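PDB 5BY3: BtGH115A, which probably hydrolyses glycosidic bonds as a family GH115 4-O-methyl-alpha-glucuronidase with specificity for decorated arabinogalactans. Local coordinates for residues A[549-552]-A[553-556]. Residues are numbered along the deposited sequence; the frame is centred on the assembly and turned at random.
Sequences AGRQ and SAYF
Arg551 and Gln552 begin a helical turn that Tyr555 and Phe556 close. Tyr555 N donates to Arg551 O at 3.1 Å, and Phe556 N donates to Gln552 O, also at 3.1 Å. Both are i to i+4 bonds, and both are bent, with N-H...O angles of 140° and 145°. Ala554 N, in the first turn, is met by a water instead. The water accepts from Ala554 N at 2.8 Å and donates to Gly550 O at 3.2 Å, so it bridges the loop to the helix start. This is the N-terminus of helix 552-580, with Arg551 as N-cap, following the loop after helix 523-543. Side-chain contact across the junction is slight. Arg551 CG lies 4.2 Å from Ala554 CB, and the same methyl is 3.8 Å from Arg551 O. The arginine chain bends at chi2 and chi3 and leads away from the helix. Its NE and NH1 hydrogen-bond the backbone oxygens of Glu473 and Thr139, and Val138 touches the side chains of both Arg551 and Ala554. Tyr555 CB sits 3.5 Å from Gln552 O. Its CG is anti to the backbone N (chi1 -172°), and the ring runs out to Cys478 and Ile482 of helix 476-495, while its OH hydrogen-bonds Val540 O, in helix 523-543. Ser553 OG hydrogen-bonds Glu607 OE2, and the buried Phe556 ring meets His602 edge-to-face.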
ATOM      1  N   ALA A 549      -2.047  -4.075 -29.435  1.00 70.21           N
ATOM      2  CA  ALA A 549      -2.464  -5.499 -29.460  1.00 73.77           C
ATOM      3  C   ALA A 549      -1.918  -6.356 -28.294  1.00 74.39           C
ATOM      4  O   ALA A 549      -2.654  -7.197 -27.708  1.00 74.85           O
ATOM      5  CB  ALA A 549      -2.119  -6.133 -30.805  1.00 71.77           C
ATOM      6  N   GLY A 550      -0.643  -6.136 -27.959  1.00 60.30           N
ATOM      7  CA  GLY A 550      -0.025  -6.819 -26.827  1.00 60.28           C
ATOM      8  C   GLY A 550      -0.464  -6.351 -25.433  1.00 62.07           C
ATOM      9  O   GLY A 550       0.005  -6.887 -24.435  1.00 54.06           O
ATOM     10  N   ARG A 551      -1.370  -5.369 -25.357  1.00 59.29           N
ATOM     11  CA  ARG A 551      -1.749  -4.769 -24.080  1.00 52.23           C
ATOM     12  C   ARG A 551      -3.250  -4.757 -23.670  1.00 51.98           C
ATOM     13  O   ARG A 551      -3.650  -3.990 -22.797  1.00 54.01           O
ATOM     14  CB  ARG A 551      -0.952  -3.463 -23.828  1.00 46.97           C
ATOM     15  CG  ARG A 551       0.180  -3.750 -22.838  1.00 47.20           C
ATOM     16  CD  ARG A 551       1.603  -3.757 -23.389  1.00 42.75           C
ATOM     17  NE  ARG A 551       2.177  -2.514 -22.908  1.00 44.07           N
ATOM     18  CZ  ARG A 551       3.424  -2.113 -23.007  1.00 40.47           C
ATOM     19  NH1 ARG A 551       4.356  -2.861 -23.583  1.00 39.29           N
ATOM     20  NH2 ARG A 551       3.727  -0.924 -22.507  1.00 44.42           N
ATOM     21  N   GLN A 552      -4.049  -5.650 -24.273  1.00 53.68           N
ATOM     22  CA  GLN A 552      -5.514  -5.688 -24.089  1.00 50.69           C
ATOM     23  C   GLN A 552      -5.884  -6.317 -22.774  1.00 49.15           C
ATOM     24  O   GLN A 552      -6.841  -5.887 -22.117  1.00 51.35           O
ATOM     25  CB  GLN A 552      -6.237  -6.455 -25.221  1.00 57.36           C
ATOM     26  CG  GLN A 552      -6.191  -5.814 -26.608  1.00 59.56           C
ATOM     27  CD  GLN A 552      -7.117  -4.610 -26.753  1.00 68.59           C
ATOM     28  OE1 GLN A 552      -8.146  -4.476 -26.037  1.00 62.01           O
ATOM     29  NE2 GLN A 552      -6.753  -3.707 -27.686  1.00 63.58           N
ATOM     30  N   SER A 553      -5.152  -7.357 -22.401  1.00 42.99           N
ATOM     31  CA  SER A 553      -5.297  -7.941 -21.071  1.00 43.63           C
ATOM     32  C   SER A 553      -4.892  -6.961 -19.942  1.00 42.13           C
ATOM     33  O   SER A 553      -5.610  -6.827 -18.967  1.00 46.22           O
ATOM     34  CB  SER A 553      -4.528  -9.260 -20.987  1.00 48.26           C
ATOM     35  OG  SER A 553      -5.041 -10.199 -21.926  1.00 58.17           O
ATOM     36  N   ALA A 554      -3.784  -6.246 -20.092  1.00 37.05           N
ATOM     37  CA  ALA A 554      -3.398  -5.251 -19.087  1.00 40.34           C
ATOM     38  C   ALA A 554      -4.473  -4.191 -18.973  1.00 42.33           C
ATOM     39  O   ALA A 554      -4.765  -3.660 -17.876  1.00 40.20           O
ATOM     40  CB  ALA A 554      -2.063  -4.609 -19.431  1.00 36.98           C
ATOM     41  N   TYR A 555      -5.103  -3.897 -20.096  1.00 40.66           N
ATOM     42  CA  TYR A 555      -6.157  -2.902 -20.034  1.00 41.94           C
ATOM     43  C   TYR A 555      -7.346  -3.438 -19.219  1.00 37.36           C
ATOM     44  O   TYR A 555      -7.908  -2.714 -18.408  1.00 41.12           O
ATOM     45  CB  TYR A 555      -6.574  -2.451 -21.435  1.00 43.22           C
ATOM     46  CG  TYR A 555      -7.532  -1.278 -21.440  1.00 40.81           C
ATOM     47  CD1 TYR A 555      -7.095   0.018 -21.111  1.00 41.02           C
ATOM     48  CD2 TYR A 555      -8.871  -1.464 -21.754  1.00 38.53           C
ATOM     49  CE1 TYR A 555      -7.973   1.095 -21.116  1.00 39.12           C
ATOM     50  CE2 TYR A 555      -9.749  -0.394 -21.775  1.00 39.24           C
ATOM     51  CZ  TYR A 555      -9.305   0.865 -21.451  1.00 38.79           C
ATOM     52  OH  TYR A 555     -10.188   1.894 -21.473  1.00 41.75           O
ATOM     53  N   PHE A 556      -7.710  -4.696 -19.393  1.00 33.27           N
ATOM     54  CA  PHE A 556      -8.874  -5.163 -18.668  1.00 39.00           C
ATOM     55  C   PHE A 556      -8.544  -5.188 -17.168  1.00 38.83           C
ATOM     56  O   PHE A 556      -9.313  -4.719 -16.333  1.00 36.89           O
ATOM     57  CB  PHE A 556      -9.381  -6.530 -19.172  1.00 36.59           C
ATOM     58  CG  PHE A 556     -10.722  -6.912 -18.595  1.00 40.30           C
ATOM     59  CD1 PHE A 556     -11.905  -6.535 -19.233  1.00 39.22           C
ATOM     60  CD2 PHE A 556     -10.807  -7.616 -17.377  1.00 41.62           C
ATOM     61  CE1 PHE A 556     -13.150  -6.852 -18.666  1.00 43.81           C
ATOM     62  CE2 PHE A 556     -12.034  -7.948 -16.817  1.00 39.51           C
ATOM     63  CZ  PHE A 556     -13.210  -7.575 -17.464  1.00 43.19           C
TER
HETATM   64  O   HOH W   1      -1.999  -7.388 -21.952  1.00 35.36           O